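Local coordinates for protein pyruvate kinase 1 (Trypanosoma brucei brucei, PDB 4KCT) that catalyses the transfer of phosphate from phosphoenolpyruvate to ADP, giving pyruvate and ATP, and also has an intrinsic oxaloacetate decarboxylase activity, at residues L398-T403 against K456-G461; K452-R457 against V479-H484. One frame throughout, in Å; residues are numbered along the deposited sequence.

Interaction 1: residues L398-T403 against K456-G461; sequences LVLSNT and KRVKLG. With FDP (2,6-di-O-phosphono-beta-D-fructofuranose), chain F.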
ATOM      1  N   LEU A 398     -27.590   8.313  10.032  1.00 15.77           N
ATOM      2  CA  LEU A 398     -28.983   8.004  10.287  1.00 16.85           C
ATOM      3  C   LEU A 398     -29.445   7.104   9.144  1.00 17.15           C
ATOM      4  O   LEU A 398     -29.184   7.412   7.981  1.00 17.05           O
ATOM      5  CB  LEU A 398     -29.796   9.316  10.286  1.00 18.77           C
ATOM      6  CG  LEU A 398     -31.323   9.249  10.338  1.00 21.89           C
ATOM      7  CD1 LEU A 398     -31.771   8.449  11.536  1.00 22.72           C
ATOM      8  CD2 LEU A 398     -31.850  10.680  10.451  1.00 24.48           C
ATOM      9  N   VAL A 399     -30.055   5.961   9.471  1.00 15.35           N
ATOM     10  CA  VAL A 399     -30.531   5.027   8.445  1.00 16.05           C
ATOM     11  C   VAL A 399     -31.952   4.570   8.793  1.00 18.87           C
ATOM     12  O   VAL A 399     -32.274   4.370   9.968  1.00 16.71           O
ATOM     13  CB  VAL A 399     -29.589   3.786   8.303  1.00 17.23           C
ATOM     14  CG1 VAL A 399     -29.461   3.025   9.639  1.00 16.02           C
ATOM     15  CG2 VAL A 399     -30.050   2.855   7.159  1.00 15.32           C
ATOM     16  N   LEU A 400     -32.829   4.533   7.789  1.00 16.51           N
ATOM     17  CA  LEU A 400     -34.163   3.906   7.962  1.00 17.56           C
ATOM     18  C   LEU A 400     -34.070   2.419   7.654  1.00 17.18           C
ATOM     19  O   LEU A 400     -33.584   2.033   6.585  1.00 17.15           O
ATOM     20  CB  LEU A 400     -35.195   4.557   7.024  1.00 17.54           C
ATOM     21  CG  LEU A 400     -35.851   5.850   7.550  1.00 22.22           C
ATOM     22  CD1 LEU A 400     -34.806   6.793   8.117  1.00 20.82           C
ATOM     23  CD2 LEU A 400     -36.653   6.534   6.440  1.00 20.51           C
ATOM     24  N   SER A 401     -34.386   1.579   8.638  1.00 16.48           N
ATOM     25  CA  SER A 401     -34.325   0.138   8.412  1.00 19.34           C
ATOM     26  C   SER A 401     -35.461  -0.527   9.137  1.00 20.66           C
ATOM     27  O   SER A 401     -35.667  -0.282  10.312  1.00 24.05           O
ATOM     28  CB  SER A 401     -32.986  -0.449   8.901  1.00 18.46           C
ATOM     29  OG  SER A 401     -32.901  -1.823   8.542  1.00 18.23           O
ATOM     30  N   ASN A 402     -36.229  -1.329   8.418  1.00 21.15           N
ATOM     31  CA  ASN A 402     -37.349  -2.034   9.018  1.00 20.95           C
ATOM     32  C   ASN A 402     -36.977  -3.435   9.470  1.00 20.97           C
ATOM     33  O   ASN A 402     -37.398  -3.875  10.554  1.00 23.32           O
ATOM     34  CB  ASN A 402     -38.531  -2.065   8.044  1.00 22.33           C
ATOM     35  CG  ASN A 402     -38.918  -0.671   7.574  1.00 24.22           C
ATOM     36  OD1 ASN A 402     -39.097   0.239   8.393  1.00 24.99           O
ATOM     37  ND2 ASN A 402     -38.898  -0.463   6.264  1.00 24.36           N
ATOM     38  N   THR A 403     -36.109  -4.097   8.713  1.00 18.73           N
ATOM     39  CA  THR A 403     -35.701  -5.474   9.052  1.00 19.05           C
ATOM     40  C   THR A 403     -34.405  -5.450   9.876  1.00 18.53           C
ATOM     41  O   THR A 403     -33.979  -6.471  10.379  1.00 18.63           O
ATOM     42  CB  THR A 403     -35.434  -6.325   7.794  1.00 20.92           C
ATOM     43  OG1 THR A 403     -34.301  -5.786   7.072  1.00 23.01           O
ATOM     44  CG2 THR A 403     -36.673  -6.349   6.871  1.00 20.44           C
ATOM     45  N   LYS A 456     -41.150  12.000   8.228  1.00 22.99           N
ATOM     46  CA  LYS A 456     -41.450  11.846   9.652  1.00 22.60           C
ATOM     47  C   LYS A 456     -40.356  11.034  10.337  1.00 23.03           C
ATOM     48  O   LYS A 456     -39.923  11.353  11.445  1.00 22.00           O
ATOM     49  CB  LYS A 456     -42.814  11.171   9.861  1.00 22.93           C
ATOM     50  CG  LYS A 456     -43.994  12.069   9.499  1.00 30.21           C
ATOM     51  CD  LYS A 456     -45.288  11.275   9.416  1.00 30.88           C
ATOM     52  CE  LYS A 456     -46.465  12.183   9.122  1.00 38.17           C
ATOM     53  NZ  LYS A 456     -47.725  11.434   9.358  1.00 50.78           N
ATOM     54  N   ARG A 457     -39.940   9.954   9.694  1.00 20.94           N
ATOM     55  CA  ARG A 457     -38.892   9.147  10.263  1.00 20.43           C
ATOM     56  C   ARG A 457     -37.567   9.866  10.339  1.00 19.54           C
ATOM     57  O   ARG A 457     -36.839   9.729  11.320  1.00 22.07           O
ATOM     58  CB  ARG A 457     -38.773   7.803   9.538  1.00 17.81           C
ATOM     59  CG  ARG A 457     -39.857   6.833   9.973  1.00 20.46           C
ATOM     60  CD  ARG A 457     -39.871   5.599   9.100  1.00 19.57           C
ATOM     61  NE  ARG A 457     -40.200   5.907   7.715  1.00 18.96           N
ATOM     62  CZ  ARG A 457     -39.989   5.061   6.713  1.00 19.16           C
ATOM     63  NH1 ARG A 457     -39.336   3.914   6.945  1.00 17.91           N
ATOM     64  NH2 ARG A 457     -40.399   5.358   5.477  1.00 19.74           N
ATOM     65  N   VAL A 458     -37.239  10.643   9.308  1.00 20.54           N
ATOM     66  CA  VAL A 458     -35.986  11.386   9.339  1.00 19.56           C
ATOM     67  C   VAL A 458     -36.003  12.420  10.437  1.00 21.13           C
ATOM     68  O   VAL A 458     -35.023  12.580  11.155  1.00 21.12           O
ATOM     69  CB  VAL A 458     -35.650  12.030   7.976  1.00 21.16           C
ATOM     70  CG1 VAL A 458     -34.511  13.039   8.124  1.00 19.92           C
ATOM     71  CG2 VAL A 458     -35.277  10.946   6.959  1.00 19.40           C
ATOM     72  N   LYS A 459     -37.113  13.140  10.555  1.00 22.76           N
ATOM     73  CA  LYS A 459     -37.285  14.079  11.659  1.00 24.59           C
ATOM     74  C   LYS A 459     -37.113  13.413  13.031  1.00 21.52           C
ATOM     75  O   LYS A 459     -36.419  13.941  13.891  1.00 23.36           O
ATOM     76  CB  LYS A 459     -38.639  14.800  11.565  1.00 24.26           C
ATOM     77  CG  LYS A 459     -38.906  15.803  12.691  1.00 30.73           C
ATOM     78  CD  LYS A 459     -40.094  16.704  12.344  1.00 38.93           C
ATOM     79  CE  LYS A 459     -40.694  17.359  13.585  1.00 46.18           C
ATOM     80  NZ  LYS A 459     -39.658  17.750  14.587  1.00 47.02           N
ATOM     81  N   LEU A 460     -37.732  12.249  13.228  1.00 23.82           N
ATOM     82  CA  LEU A 460     -37.615  11.538  14.499  1.00 21.75           C
ATOM     83  C   LEU A 460     -36.149  11.236  14.793  1.00 23.89           C
ATOM     84  O   LEU A 460     -35.644  11.486  15.913  1.00 22.50           O
ATOM     85  CB  LEU A 460     -38.423  10.229  14.444  1.00 24.43           C
ATOM     86  CG  LEU A 460     -38.563   9.383  15.715  1.00 26.86           C
ATOM     87  CD1 LEU A 460     -39.348  10.139  16.792  1.00 27.86           C
ATOM     88  CD2 LEU A 460     -39.269   8.065  15.369  1.00 24.26           C
ATOM     89  N   GLY A 461     -35.447  10.735  13.770  1.00 20.85           N
ATOM     90  CA  GLY A 461     -34.034  10.398  13.895  1.00 21.00           C
ATOM     91  C   GLY A 461     -33.150  11.589  14.205  1.00 22.37           C
ATOM     92  O   GLY A 461     -32.248  11.500  15.048  1.00 21.00           O
TER
HETATM   93  P1  FDP F1004     -39.290   2.315   3.524  1.00 22.06           P
HETATM   94  O1P FDP F1004     -38.969   3.789   3.398  1.00 20.29           O
HETATM   95  O2P FDP F1004     -39.730   1.949   4.919  1.00 22.12           O
HETATM   96  O3P FDP F1004     -40.144   1.743   2.404  1.00 22.37           O
HETATM   97  O1  FDP F1004     -38.458   0.464   0.780  1.00 22.00           O
HETATM   98  C1  FDP F1004     -37.596   1.593   0.949  1.00 19.84           C
HETATM   99  C2  FDP F1004     -36.912   1.485   2.307  1.00 20.55           C
HETATM  100  O2  FDP F1004     -37.859   1.531   3.411  1.00 19.92           O
HETATM  101  C3  FDP F1004     -35.829   2.539   2.511  1.00 17.47           C
HETATM  102  O3  FDP F1004     -36.379   3.823   2.793  1.00 18.76           O
HETATM  103  C4  FDP F1004     -35.111   1.967   3.721  1.00 18.40           C
HETATM  104  O4  FDP F1004     -33.816   2.554   3.942  1.00 18.18           O
HETATM  105  C5  FDP F1004     -35.023   0.499   3.335  1.00 17.59           C
HETATM  106  O5  FDP F1004     -36.155   0.261   2.420  1.00 18.25           O
HETATM  107  C6  FDP F1004     -35.118  -0.395   4.565  1.00 18.19           C
HETATM  108  O6  FDP F1004     -34.719  -1.713   4.181  1.00 20.97           O
HETATM  109  P2  FDP F1004     -34.390  -2.802   5.334  1.00 22.48           P
HETATM  110  O4P FDP F1004     -33.131  -2.262   6.035  1.00 17.32           O
HETATM  111  O5P FDP F1004     -35.620  -2.794   6.188  1.00 19.16           O
HETATM  112  O6P FDP F1004     -34.139  -4.082   4.577  1.00 20.09           O
HETATM  113  O   HOH W   1     -37.948   2.675   9.076  1.00 22.26           O
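R457 reaches from helix 455-467 across L400 to a phosphate of the bound sugar bisphosphate. Its CB starts the contact, 4.0 Å from both CG and CD2 of L400. The chain then bends about its CG-CD bond (chi3 -64°), and this bend turns the guanidinium over the leucine. NE lies 3.8 Å from L400 CD2 and forms a salt bridge with D451. R457 CZ lies 3.7 Å from L400 CD2, and that methyl is centred over one face of the flat group. The phosphate P1 and a water sit at the edge, in the guanidinium plane. NH1 donates to FDP O2P at 2.8 Å (153°), and NH2 donates to FDP O1P at 3.0 Å. Two bonds to one phosphate, with a methyl over the face, fix the rotation of the group.

The site is the effector pocket of the pyruvate kinase alpha/beta domain, where the helix packs against a strand of the central sheet. N402 comes from the loop after that strand. Its amide plane is only 18° from the guanidinium plane. ND2 donates to FDP O2P, the same oxygen that R457 NH1 holds. OD1 is linked to NH1 through the water and also bonds T424. The second phosphate is held by S401 OG and by the backbone N of N402 and T403.

Further along the helix the contact is apolar. L398 sets both of its methyls against the helix. CD1 lies 3.8 Å from G461 CA, where the helix has no side chain, and CD2 meets V458 CG1 at 4.2 Å.

Interaction 2: residues K452-R457 against V479-H484; sequences KDKEKR and VVHADH. With FDP (2,6-di-O-phosphono-beta-D-fructofuranose), chain F.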
ATOM      1  N   LYS A 452     -44.449   7.513   3.588  1.00 30.67           N
ATOM      2  CA  LYS A 452     -43.882   7.100   2.294  1.00 32.64           C
ATOM      3  C   LYS A 452     -42.716   7.973   1.865  1.00 28.49           C
ATOM      4  O   LYS A 452     -41.776   7.490   1.227  1.00 27.30           O
ATOM      5  CB  LYS A 452     -44.953   7.118   1.190  1.00 38.75           C
ATOM      6  CG  LYS A 452     -45.833   5.881   1.141  1.00 49.53           C
ATOM      7  CD  LYS A 452     -46.710   5.897  -0.104  1.00 60.93           C
ATOM      8  CE  LYS A 452     -46.612   4.588  -0.878  1.00 73.86           C
ATOM      9  NZ  LYS A 452     -47.940   3.917  -1.016  1.00 81.99           N
ATOM     10  N   ASP A 453     -42.797   9.266   2.162  1.00 26.65           N
ATOM     11  CA  ASP A 453     -41.727  10.188   1.791  1.00 28.37           C
ATOM     12  C   ASP A 453     -40.605  10.330   2.823  1.00 26.14           C
ATOM     13  O   ASP A 453     -39.723  11.175   2.665  1.00 23.06           O
ATOM     14  CB  ASP A 453     -42.272  11.550   1.368  1.00 27.85           C
ATOM     15  CG  ASP A 453     -42.750  12.413   2.553  1.00 37.54           C
ATOM     16  OD1 ASP A 453     -43.330  13.482   2.274  1.00 43.56           O
ATOM     17  OD2 ASP A 453     -42.558  12.050   3.741  1.00 32.59           O
ATOM     18  N   LYS A 454     -40.615   9.454   3.836  1.00 23.71           N
ATOM     19  CA  LYS A 454     -39.514   9.333   4.829  1.00 23.34           C
ATOM     20  C   LYS A 454     -39.372  10.500   5.798  1.00 23.72           C
ATOM     21  O   LYS A 454     -38.557  10.445   6.718  1.00 21.63           O
ATOM     22  CB  LYS A 454     -38.135   9.050   4.166  1.00 22.30           C
ATOM     23  CG  LYS A 454     -38.178   8.512   2.744  1.00 24.36           C
ATOM     24  CD  LYS A 454     -38.573   7.068   2.747  1.00 22.87           C
ATOM     25  CE  LYS A 454     -38.598   6.501   1.339  1.00 21.18           C
ATOM     26  NZ  LYS A 454     -39.620   5.412   1.313  1.00 22.45           N
ATOM     27  N   GLU A 455     -40.086  11.588   5.554  1.00 22.69           N
ATOM     28  CA  GLU A 455     -39.831  12.828   6.308  1.00 23.59           C
ATOM     29  C   GLU A 455     -40.099  12.722   7.834  1.00 24.52           C
ATOM     30  O   GLU A 455     -39.375  13.311   8.637  1.00 25.07           O
ATOM     31  CB  GLU A 455     -40.620  13.992   5.705  1.00 28.28           C
ATOM     32  CG  GLU A 455     -40.193  14.348   4.294  1.00 33.73           C
ATOM     33  CD  GLU A 455     -38.748  14.840   4.234  1.00 43.57           C
ATOM     34  OE1 GLU A 455     -38.122  14.730   3.161  1.00 57.01           O
ATOM     35  OE2 GLU A 455     -38.222  15.297   5.272  1.00 42.41           O
ATOM     36  N   LYS A 456     -41.150  12.000   8.228  1.00 22.99           N
ATOM     37  CA  LYS A 456     -41.450  11.846   9.652  1.00 22.60           C
ATOM     38  C   LYS A 456     -40.356  11.034  10.337  1.00 23.03           C
ATOM     39  O   LYS A 456     -39.923  11.353  11.445  1.00 22.00           O
ATOM     40  CB  LYS A 456     -42.814  11.171   9.861  1.00 22.93           C
ATOM     41  CG  LYS A 456     -43.994  12.069   9.499  1.00 30.21           C
ATOM     42  CD  LYS A 456     -45.288  11.275   9.416  1.00 30.88           C
ATOM     43  CE  LYS A 456     -46.465  12.183   9.122  1.00 38.17           C
ATOM     44  NZ  LYS A 456     -47.725  11.434   9.358  1.00 50.78           N
ATOM     45  N   ARG A 457     -39.940   9.954   9.694  1.00 20.94           N
ATOM     46  CA  ARG A 457     -38.892   9.147  10.263  1.00 20.43           C
ATOM     47  C   ARG A 457     -37.567   9.866  10.339  1.00 19.54           C
ATOM     48  O   ARG A 457     -36.839   9.729  11.320  1.00 22.07           O
ATOM     49  CB  ARG A 457     -38.773   7.803   9.538  1.00 17.81           C
ATOM     50  CG  ARG A 457     -39.857   6.833   9.973  1.00 20.46           C
ATOM     51  CD  ARG A 457     -39.871   5.599   9.100  1.00 19.57           C
ATOM     52  NE  ARG A 457     -40.200   5.907   7.715  1.00 18.96           N
ATOM     53  CZ  ARG A 457     -39.989   5.061   6.713  1.00 19.16           C
ATOM     54  NH1 ARG A 457     -39.336   3.914   6.945  1.00 17.91           N
ATOM     55  NH2 ARG A 457     -40.399   5.358   5.477  1.00 19.74           N
ATOM     56  N   VAL A 479     -27.337  10.649   5.978  1.00 14.85           N
ATOM     57  CA  VAL A 479     -28.697  10.093   6.093  1.00 14.90           C
ATOM     58  C   VAL A 479     -28.939   9.147   4.920  1.00 15.79           C
ATOM     59  O   VAL A 479     -28.845   9.549   3.763  1.00 14.91           O
ATOM     60  CB  VAL A 479     -29.755  11.197   6.050  1.00 16.36           C
ATOM     61  CG1 VAL A 479     -31.169  10.614   6.154  1.00 16.87           C
ATOM     62  CG2 VAL A 479     -29.490  12.224   7.147  1.00 15.37           C
ATOM     63  N   VAL A 480     -29.314   7.915   5.231  1.00 14.46           N
ATOM     64  CA  VAL A 480     -29.421   6.866   4.224  1.00 15.00           C
ATOM     65  C   VAL A 480     -30.848   6.299   4.260  1.00 15.18           C
ATOM     66  O   VAL A 480     -31.327   5.858   5.320  1.00 14.44           O
ATOM     67  CB  VAL A 480     -28.424   5.726   4.518  1.00 15.59           C
ATOM     68  CG1 VAL A 480     -28.646   4.543   3.551  1.00 14.86           C
ATOM     69  CG2 VAL A 480     -26.969   6.248   4.450  1.00 15.16           C
ATOM     70  N   HIS A 481     -31.517   6.306   3.111  1.00 14.41           N
ATOM     71  CA  HIS A 481     -32.804   5.601   2.938  1.00 15.76           C
ATOM     72  C   HIS A 481     -33.103   5.528   1.462  1.00 17.07           C
ATOM     73  O   HIS A 481     -32.203   5.736   0.648  1.00 17.73           O
ATOM     74  CB  HIS A 481     -33.948   6.292   3.713  1.00 15.16           C
ATOM     75  CG  HIS A 481     -34.077   7.782   3.441  1.00 17.60           C
ATOM     76  ND1 HIS A 481     -34.646   8.283   2.299  1.00 16.17           N
ATOM     77  CD2 HIS A 481     -33.791   8.884   4.250  1.00 15.01           C
ATOM     78  CE1 HIS A 481     -34.661   9.641   2.366  1.00 16.99           C
ATOM     79  NE2 HIS A 481     -34.175  10.008   3.563  1.00 16.58           N
ATOM     80  N   ALA A 482     -34.353   5.241   1.076  1.00 16.27           N
ATOM     81  CA  ALA A 482     -34.665   5.207  -0.377  1.00 18.34           C
ATOM     82  C   ALA A 482     -35.201   6.558  -0.853  1.00 20.61           C
ATOM     83  O   ALA A 482     -35.591   7.405  -0.030  1.00 18.66           O
ATOM     84  CB  ALA A 482     -35.641   4.098  -0.706  1.00 16.95           C
ATOM     85  N   ASP A 483     -35.095   6.813  -2.155  1.00 20.92           N
ATOM     86  CA  ASP A 483     -35.738   7.985  -2.731  1.00 21.97           C
ATOM     87  C   ASP A 483     -37.238   7.720  -2.803  1.00 24.50           C
ATOM     88  O   ASP A 483     -37.748   6.768  -2.175  1.00 22.56           O
ATOM     89  CB  ASP A 483     -35.141   8.343  -4.107  1.00 20.48           C
ATOM     90  CG  ASP A 483     -35.413   7.267  -5.174  1.00 23.37           C
ATOM     91  OD1 ASP A 483     -36.345   6.444  -4.983  1.00 24.08           O
ATOM     92  OD2 ASP A 483     -34.670   7.225  -6.186  1.00 23.35           O
ATOM     93  N   HIS A 484     -37.977   8.625  -3.415  1.00 27.64           N
ATOM     94  CA  HIS A 484     -39.433   8.552  -3.305  1.00 28.75           C
ATOM     95  C   HIS A 484     -40.076   7.404  -4.028  1.00 29.83           C
ATOM     96  O   HIS A 484     -41.182   7.034  -3.706  1.00 33.63           O
ATOM     97  CB  HIS A 484     -40.097   9.878  -3.640  1.00 31.28           C
ATOM     98  CG  HIS A 484     -39.909  10.932  -2.564  1.00 36.96           C
ATOM     99  ND1 HIS A 484     -40.384  12.201  -2.685  1.00 40.80           N
ATOM    100  CD2 HIS A 484     -39.221  10.884  -1.336  1.00 35.66           C
ATOM    101  CE1 HIS A 484     -39.999  12.932  -1.607  1.00 35.70           C
ATOM    102  NE2 HIS A 484     -39.291  12.127  -0.784  1.00 40.92           N
TER
HETATM  103  P1  FDP F1004     -39.290   2.315   3.524  1.00 22.06           P
HETATM  104  O1P FDP F1004     -38.969   3.789   3.398  1.00 20.29           O
HETATM  105  O2P FDP F1004     -39.730   1.949   4.919  1.00 22.12           O
HETATM  106  O3P FDP F1004     -40.144   1.743   2.404  1.00 22.37           O
HETATM  107  O1  FDP F1004     -38.458   0.464   0.780  1.00 22.00           O
HETATM  108  C1  FDP F1004     -37.596   1.593   0.949  1.00 19.84           C
HETATM  109  C2  FDP F1004     -36.912   1.485   2.307  1.00 20.55           C
HETATM  110  O2  FDP F1004     -37.859   1.531   3.411  1.00 19.92           O
HETATM  111  C3  FDP F1004     -35.829   2.539   2.511  1.00 17.47           C
HETATM  112  O3  FDP F1004     -36.379   3.823   2.793  1.00 18.76           O
HETATM  113  C4  FDP F1004     -35.111   1.967   3.721  1.00 18.40           C
HETATM  114  O4  FDP F1004     -33.816   2.554   3.942  1.00 18.18           O
HETATM  115  C5  FDP F1004     -35.023   0.499   3.335  1.00 17.59           C
HETATM  116  O5  FDP F1004     -36.155   0.261   2.420  1.00 18.25           O
HETATM  117  C6  FDP F1004     -35.118  -0.395   4.565  1.00 18.19           C
HETATM  118  O6  FDP F1004     -34.719  -1.713   4.181  1.00 20.97           O
HETATM  119  P2  FDP F1004     -34.390  -2.802   5.334  1.00 22.48           P
HETATM  120  O4P FDP F1004     -33.131  -2.262   6.035  1.00 17.32           O
HETATM  121  O5P FDP F1004     -35.620  -2.794   6.188  1.00 19.16           O
HETATM  122  O6P FDP F1004     -34.139  -4.082   4.577  1.00 20.09           O
HETATM  123  O   HOH W   2     -39.377   4.645  -1.393  1.00 22.99           O
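K454 lies across the H481 ring at a slant. Its CB sits almost over the ring centre, 4.0 Å from the centroid and 11° off the normal, a CH-pi contact. CG is nearer the ND1 side of the ring, at 3.6 Å from H481 ND1. The chain bends there (chi2 -76°) and continues to the effector. CE passes 3.4 Å from A482 O. NZ donates to FDP O1P at 2.7 Å and to K452 O, and reaches D483 O through a water.

The H481 ring is held from both nitrogens. ND1 donates in the ring plane to A482 O, and NE2 is hydrogen-bonded to R494. This is where the N-terminus of helix 455-467 meets the end of strand 476-481, at the effector site of the alpha/beta domain. K454 is the N-cap residue. D453 OD2 accepts from E455 N from above the carboxylate plane, closing an Asx turn.

A second CH-pi contact lies further out. D453 CB stands over the H484 ring, offset toward its rim, 4.0 Å from the centroid. The H484 ring also meets H484 of a second subunit, the planes nearly perpendicular. A482 N donates to FDP O3 at 3.0 Å.

Overall arrangement
From the N terminus, the chain first builds the eight-stranded barrel (strands 23-27 to 327-330) and later reaches strand 396-400 and the loop after it. Interaction 1 closes a loop of 52 residues when helix 455-467 returns to this strand. Interaction 2 starts just before that helix and closes a shorter loop of 21 residues onto strand 476-481. The two loops follow one another and do not nest; their end segments share K456 and R457. The two strands are parallel neighbours, and V480 bonds through its backbone to L398 and L400. The helix thus joins both strands on one sheet. Both contacts border the bound sugar bisphosphate, and interaction 2 also reaches the subunit interface.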